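Local coordinates for endonuclease PI-MtuI (Mycobacterium tuberculosis, PDB 2IMZ), which is the RecA intein's splicing domain, probably excising itself from its precursor and joining the flanking segments, as inteins of the Hint fold do, at residues R43-I57 with P142-L156. The protein carries 1 engineered substitution. Residues are numbered along the deposited sequence; the frame is centred on the assembly and turned at random.
Sequences RPVVSWFDQGTRDVI and PTRRARTFDLEVEEL. With ZN (zinc ion), chain C.
Ser47 and Glu152 press flank to flank, CB to CB at 3.3 Å, on one face of a long antiparallel pairing that illustrates how the horseshoe-shaped Hint fold bends its strands. Residues 142-153 run on as one curved strand, while segment 43-57 turns a corner at Thr53 and pairs with it again as a second strand. A classic beta bulge sets Val46 and Ser47 together against Glu152. Beside them the edge of the Phe49 ring meets the bend of Glu152, CE1 to CG 3.6 Å, with the ring steeply inclined to the carboxylate; that bend, chi2 -54°, turns the chain toward a zinc ion, which OE1 binds at 2.2 Å. His157 and, from the second subunit, His167 bind the same zinc. On the other face Leu151 CD2 rests against the notch where Val45 CG1 and Trp48 CD1 meet, and helix 19-24 packs against Leu151. At the corner Thr148 grips Gly52 O twice, through N and OG1, and its CG2 abuts Val56 CG1 at 3.6 Å. Salt bridges clasp the pairing near its two ends: Arg43 meets Glu155 OE1 side-on with NE and NH2, nearly coplanar, whereas Arg145 NH1 reaches Asp55 OD1 from above the carboxylate plane at 2.9 Å. Lys74 of the second subunit salt-bridges both Asp150 and Glu152, so positive charge from a neighbouring chain probably helps balance the buried carboxylates at this metal-linked interface.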
loop_
_atom_site.group_PDB
_atom_site.type_symbol
_atom_site.label_atom_id
_atom_site.label_comp_id
_atom_site.label_asym_id
_atom_site.label_seq_id
_atom_site.Cartn_x
_atom_site.Cartn_y
_atom_site.Cartn_z
ATOM N N ARG A 43 14.290 3.424 5.953
ATOM C CA ARG A 43 13.286 2.744 6.758
ATOM C C ARG A 43 13.403 1.242 6.532
ATOM O O ARG A 43 13.674 0.787 5.421
ATOM C CB ARG A 43 11.881 3.248 6.397
ATOM C CG ARG A 43 11.563 4.652 6.927
ATOM C CD ARG A 43 11.470 4.656 8.457
ATOM N NE ARG A 43 11.096 5.957 9.011
ATOM C CZ ARG A 43 11.938 6.969 9.212
ATOM N NH1 ARG A 43 13.223 6.845 8.908
ATOM N NH2 ARG A 43 11.495 8.106 9.735
ATOM N N PRO A 44 13.207 0.449 7.594
ATOM C CA PRO A 44 13.300 -1.008 7.510
ATOM C C PRO A 44 12.068 -1.730 6.973
ATOM O O PRO A 44 10.934 -1.286 7.169
ATOM C CB PRO A 44 13.602 -1.404 8.951
ATOM C CG PRO A 44 12.774 -0.434 9.719
ATOM C CD PRO A 44 13.039 0.880 8.996
ATOM N N VAL A 45 12.308 -2.841 6.285
ATOM C CA VAL A 45 11.235 -3.669 5.758
ATOM C C VAL A 45 10.758 -4.478 6.962
ATOM O O VAL A 45 11.579 -5.041 7.690
ATOM C CB VAL A 45 11.754 -4.623 4.664
ATOM C CG1 VAL A 45 10.661 -5.604 4.249
ATOM C CG2 VAL A 45 12.216 -3.808 3.456
ATOM N N VAL A 46 9.445 -4.522 7.174
ATOM C CA VAL A 46 8.880 -5.240 8.312
ATOM C C VAL A 46 7.952 -6.396 7.942
ATOM O O VAL A 46 7.598 -7.209 8.798
ATOM C CB VAL A 46 8.135 -4.266 9.249
ATOM C CG1 VAL A 46 9.134 -3.307 9.883
ATOM C CG2 VAL A 46 7.082 -3.488 8.475
ATOM N N SER A 47 7.563 -6.468 6.673
ATOM C CA SER A 47 6.694 -7.542 6.189
ATOM C C SER A 47 7.127 -7.946 4.787
ATOM O O SER A 47 7.614 -7.113 4.019
ATOM C CB SER A 47 5.230 -7.097 6.157
ATOM O OG SER A 47 4.765 -6.747 7.444
ATOM N N TRP A 48 6.931 -9.221 4.460
ATOM C CA TRP A 48 7.326 -9.775 3.165
ATOM C C TRP A 48 6.172 -10.555 2.543
ATOM O O TRP A 48 5.544 -11.380 3.211
ATOM C CB TRP A 48 8.520 -10.716 3.360
ATOM C CG TRP A 48 9.674 -10.070 4.052
ATOM C CD1 TRP A 48 10.743 -9.459 3.467
ATOM C CD2 TRP A 48 9.841 -9.908 5.465
ATOM N NE1 TRP A 48 11.567 -8.923 4.426
ATOM C CE2 TRP A 48 11.037 -9.183 5.662
ATOM C CE3 TRP A 48 9.094 -10.303 6.585
ATOM C CZ2 TRP A 48 11.507 -8.843 6.937
ATOM C CZ3 TRP A 48 9.561 -9.964 7.854
ATOM C CH2 TRP A 48 10.759 -9.240 8.017
ATOM N N PHE A 49 5.905 -10.318 1.261
ATOM C CA PHE A 49 4.816 -11.020 0.592
ATOM C C PHE A 49 5.177 -11.639 -0.753
ATOM O O PHE A 49 5.736 -10.974 -1.628
ATOM C CB PHE A 49 3.620 -10.082 0.395
ATOM C CG PHE A 49 3.207 -9.356 1.642
ATOM C CD1 PHE A 49 3.833 -8.170 2.012
ATOM C CD2 PHE A 49 2.212 -9.876 2.466
ATOM C CE1 PHE A 49 3.475 -7.508 3.188
ATOM C CE2 PHE A 49 1.846 -9.223 3.645
ATOM C CZ PHE A 49 2.482 -8.036 4.004
ATOM N N ASP A 50 4.876 -12.926 -0.899
ATOM C CA ASP A 50 5.099 -13.641 -2.154
ATOM C C ASP A 50 3.703 -13.617 -2.764
ATOM O O ASP A 50 2.813 -14.338 -2.316
ATOM C CB ASP A 50 5.536 -15.084 -1.895
ATOM C CG ASP A 50 5.829 -15.843 -3.176
ATOM O OD1 ASP A 50 5.050 -15.709 -4.144
ATOM O OD2 ASP A 50 6.831 -16.586 -3.216
ATOM N N GLN A 51 3.518 -12.784 -3.781
ATOM C CA GLN A 51 2.218 -12.602 -4.411
ATOM C C GLN A 51 1.845 -13.525 -5.565
ATOM O O GLN A 51 0.794 -13.346 -6.183
ATOM C CB GLN A 51 2.094 -11.146 -4.865
ATOM C CG GLN A 51 2.448 -10.132 -3.783
ATOM C CD GLN A 51 1.461 -10.124 -2.630
ATOM O OE1 GLN A 51 0.859 -9.094 -2.323
ATOM N NE2 GLN A 51 1.293 -11.269 -1.984
ATOM N N GLY A 52 2.695 -14.504 -5.858
ATOM C CA GLY A 52 2.406 -15.427 -6.941
ATOM C C GLY A 52 2.616 -14.835 -8.322
ATOM O O GLY A 52 3.063 -13.696 -8.459
ATOM N N THR A 53 2.282 -15.606 -9.352
ATOM C CA THR A 53 2.444 -15.153 -10.727
ATOM C C THR A 53 1.293 -14.265 -11.173
ATOM O O THR A 53 0.121 -14.617 -11.021
ATOM C CB THR A 53 2.557 -16.345 -11.692
ATOM O OG1 THR A 53 3.695 -17.136 -11.334
ATOM C CG2 THR A 53 2.720 -15.856 -13.124
ATOM N N ARG A 54 1.639 -13.108 -11.729
ATOM C CA ARG A 54 0.650 -12.148 -12.203
ATOM C C ARG A 54 1.145 -11.475 -13.477
ATOM O O ARG A 54 2.298 -11.643 -13.869
ATOM C CB ARG A 54 0.405 -11.075 -11.138
ATOM C CG ARG A 54 0.075 -11.623 -9.765
ATOM C CD ARG A 54 -0.318 -10.516 -8.805
ATOM N NE ARG A 54 -0.579 -11.039 -7.468
ATOM C CZ ARG A 54 -1.372 -10.455 -6.576
ATOM N NH1 ARG A 54 -1.994 -9.324 -6.879
ATOM N NH2 ARG A 54 -1.544 -11.003 -5.381
ATOM N N ASP A 55 0.265 -10.719 -14.122
ATOM C CA ASP A 55 0.638 -10.004 -15.335
ATOM C C ASP A 55 1.346 -8.724 -14.913
ATOM O O ASP A 55 0.855 -7.993 -14.054
ATOM C CB ASP A 55 -0.597 -9.630 -16.164
ATOM C CG ASP A 55 -1.372 -10.834 -16.638
ATOM O OD1 ASP A 55 -0.743 -11.779 -17.150
ATOM O OD2 ASP A 55 -2.614 -10.831 -16.508
ATOM N N VAL A 56 2.497 -8.457 -15.518
ATOM C CA VAL A 56 3.246 -7.248 -15.200
ATOM C C VAL A 56 3.636 -6.525 -16.476
ATOM O O VAL A 56 3.871 -7.155 -17.508
ATOM C CB VAL A 56 4.544 -7.559 -14.426
ATOM C CG1 VAL A 56 4.217 -8.103 -13.051
ATOM C CG2 VAL A 56 5.393 -8.556 -15.211
ATOM N N ILE A 57 3.692 -5.200 -16.402
ATOM C CA ILE A 57 4.100 -4.401 -17.545
ATOM C C ILE A 57 5.448 -3.784 -17.189
ATOM O O ILE A 57 5.852 -3.810 -16.025
ATOM C CB ILE A 57 3.052 -3.308 -17.894
ATOM C CG1 ILE A 57 2.718 -2.443 -16.675
ATOM C CG2 ILE A 57 1.798 -3.972 -18.440
ATOM C CD1 ILE A 57 3.725 -1.343 -16.405
ATOM N N PRO A 142 5.436 -4.368 -23.193
ATOM C CA PRO A 142 4.253 -5.235 -23.202
ATOM C C PRO A 142 4.136 -6.142 -21.981
ATOM O O PRO A 142 5.135 -6.570 -21.407
ATOM C CB PRO A 142 4.424 -6.043 -24.488
ATOM C CG PRO A 142 5.222 -5.137 -25.362
ATOM C CD PRO A 142 6.245 -4.591 -24.405
ATOM N N THR A 143 2.899 -6.442 -21.609
ATOM C CA THR A 143 2.617 -7.297 -20.465
ATOM C C THR A 143 3.207 -8.696 -20.624
ATOM O O THR A 143 3.292 -9.226 -21.733
ATOM C CB THR A 143 1.098 -7.432 -20.256
ATOM O OG1 THR A 143 0.844 -8.287 -19.136
ATOM C CG2 THR A 143 0.443 -8.025 -21.496
ATOM N N ARG A 144 3.615 -9.283 -19.503
ATOM C CA ARG A 144 4.175 -10.628 -19.486
ATOM C C ARG A 144 3.882 -11.250 -18.125
ATOM O O ARG A 144 3.543 -10.546 -17.174
ATOM C CB ARG A 144 5.687 -10.595 -19.733
ATOM C CG ARG A 144 6.505 -9.946 -18.625
ATOM C CD ARG A 144 7.982 -9.885 -18.998
ATOM N NE ARG A 144 8.793 -9.302 -17.934
ATOM C CZ ARG A 144 9.212 -9.959 -16.858
ATOM N NH1 ARG A 144 8.904 -11.239 -16.697
ATOM N NH2 ARG A 144 9.929 -9.331 -15.932
ATOM N N ARG A 145 4.004 -12.569 -18.041
ATOM C CA ARG A 145 3.754 -13.284 -16.797
ATOM C C ARG A 145 5.037 -13.378 -15.987
ATOM O O ARG A 145 6.094 -13.709 -16.523
ATOM C CB ARG A 145 3.241 -14.693 -17.103
ATOM C CG ARG A 145 1.982 -14.721 -17.953
ATOM C CD ARG A 145 0.781 -14.268 -17.151
ATOM N NE ARG A 145 0.487 -15.192 -16.060
ATOM C CZ ARG A 145 -0.466 -15.000 -15.153
ATOM N NH1 ARG A 145 -1.221 -13.912 -15.201
ATOM N NH2 ARG A 145 -0.666 -15.901 -14.201
ATOM N N ALA A 146 4.943 -13.096 -14.692
ATOM C CA ALA A 146 6.109 -13.158 -13.824
ATOM C C ALA A 146 5.707 -13.330 -12.369
ATOM O O ALA A 146 4.624 -12.908 -11.964
ATOM C CB ALA A 146 6.933 -11.881 -13.976
ATOM N N ARG A 147 6.576 -13.962 -11.588
ATOM C CA ARG A 147 6.304 -14.122 -10.168
ATOM C C ARG A 147 6.404 -12.709 -9.624
ATOM O O ARG A 147 7.266 -11.940 -10.057
ATOM C CB ARG A 147 7.360 -14.997 -9.495
ATOM C CG ARG A 147 7.418 -16.423 -10.003
ATOM C CD ARG A 147 8.097 -17.298 -8.973
ATOM N NE ARG A 147 9.429 -16.809 -8.632
ATOM C CZ ARG A 147 10.106 -17.183 -7.551
ATOM N NH1 ARG A 147 9.574 -18.050 -6.701
ATOM N NH2 ARG A 147 11.316 -16.693 -7.320
ATOM N N THR A 148 5.532 -12.361 -8.685
ATOM C CA THR A 148 5.540 -11.019 -8.124
ATOM C C THR A 148 5.649 -11.020 -6.608
ATOM O O THR A 148 5.368 -12.028 -5.950
ATOM C CB THR A 148 4.284 -10.238 -8.561
ATOM O OG1 THR A 148 3.111 -10.898 -8.074
ATOM C CG2 THR A 148 4.221 -10.158 -10.079
ATOM N N PHE A 149 6.063 -9.881 -6.061
ATOM C CA PHE A 149 6.267 -9.742 -4.629
ATOM C C PHE A 149 5.909 -8.353 -4.131
ATOM O O PHE A 149 5.687 -7.432 -4.918
ATOM C CB PHE A 149 7.732 -10.023 -4.284
ATOM C CG PHE A 149 8.252 -11.303 -4.867
ATOM C CD1 PHE A 149 8.648 -11.368 -6.198
ATOM C CD2 PHE A 149 8.297 -12.460 -4.097
ATOM C CE1 PHE A 149 9.079 -12.566 -6.760
ATOM C CE2 PHE A 149 8.725 -13.661 -4.646
ATOM C CZ PHE A 149 9.116 -13.717 -5.983
ATOM N N ASP A 150 5.888 -8.207 -2.812
ATOM C CA ASP A 150 5.564 -6.935 -2.185
ATOM C C ASP A 150 6.305 -6.850 -0.850
ATOM O O ASP A 150 6.665 -7.873 -0.268
ATOM C CB ASP A 150 4.050 -6.846 -1.969
ATOM C CG ASP A 150 3.554 -5.422 -1.866
ATOM O OD1 ASP A 150 3.934 -4.593 -2.722
ATOM O OD2 ASP A 150 2.765 -5.136 -0.938
ATOM N N LEU A 151 6.541 -5.630 -0.380
ATOM C CA LEU A 151 7.238 -5.413 0.887
ATOM C C LEU A 151 6.549 -4.323 1.692
ATOM O O LEU A 151 5.984 -3.393 1.120
ATOM C CB LEU A 151 8.684 -4.972 0.631
ATOM C CG LEU A 151 9.618 -5.899 -0.149
ATOM C CD1 LEU A 151 10.912 -5.157 -0.494
ATOM C CD2 LEU A 151 9.912 -7.145 0.682
ATOM N N GLU A 152 6.580 -4.445 3.017
ATOM C CA GLU A 152 6.016 -3.412 3.876
ATOM C C GLU A 152 7.191 -2.692 4.507
ATOM O O GLU A 152 8.081 -3.323 5.083
ATOM C CB GLU A 152 5.126 -3.989 4.979
ATOM C CG GLU A 152 3.679 -4.191 4.573
ATOM C CD GLU A 152 3.034 -2.930 4.007
ATOM O OE1 GLU A 152 2.985 -1.882 4.700
ATOM O OE2 GLU A 152 2.571 -2.991 2.856
ATOM N N VAL A 153 7.182 -1.372 4.378
ATOM C CA VAL A 153 8.227 -0.506 4.904
ATOM C C VAL A 153 7.669 0.262 6.091
ATOM O O VAL A 153 6.668 0.968 5.977
ATOM C CB VAL A 153 8.705 0.493 3.824
ATOM C CG1 VAL A 153 9.759 1.433 4.396
ATOM C CG2 VAL A 153 9.272 -0.271 2.634
ATOM N N GLU A 154 8.325 0.118 7.234
ATOM C CA GLU A 154 7.882 0.789 8.445
ATOM C C GLU A 154 7.605 2.282 8.282
ATOM O O GLU A 154 8.363 3.006 7.630
ATOM C CB GLU A 154 8.915 0.588 9.551
ATOM C CG GLU A 154 8.634 1.393 10.805
ATOM C CD GLU A 154 9.775 1.325 11.792
ATOM O OE1 GLU A 154 9.981 0.249 12.385
ATOM O OE2 GLU A 154 10.474 2.347 11.963
ATOM N N GLU A 155 6.495 2.710 8.880
ATOM C CA GLU A 155 6.049 4.102 8.911
ATOM C C GLU A 155 5.671 4.831 7.619
ATOM O O GLU A 155 4.541 5.304 7.481
ATOM C CB GLU A 155 7.082 4.953 9.673
ATOM C CG GLU A 155 6.700 6.434 9.792
ATOM C CD GLU A 155 7.761 7.281 10.484
ATOM O OE1 GLU A 155 8.963 7.098 10.200
ATOM O OE2 GLU A 155 7.390 8.150 11.302
ATOM N N LEU A 156 6.602 4.923 6.674
ATOM C CA LEU A 156 6.354 5.675 5.451
ATOM C C LEU A 156 5.602 4.990 4.313
ATOM O O LEU A 156 5.075 5.667 3.435
ATOM C CB LEU A 156 7.675 6.256 4.947
ATOM C CG LEU A 156 8.343 7.138 6.013
ATOM C CD1 LEU A 156 9.660 7.698 5.490
ATOM C CD2 LEU A 156 7.399 8.273 6.394
HETATM ZN ZN ZN C . 2.268 -0.197 3.497
HETATM O O HOH W 1 5.718 -15.201 -6.593
HETATM O O HOH W 2 7.021 -18.225 -5.760
HETATM O O HOH W 3 0.772 -11.071 -19.207
#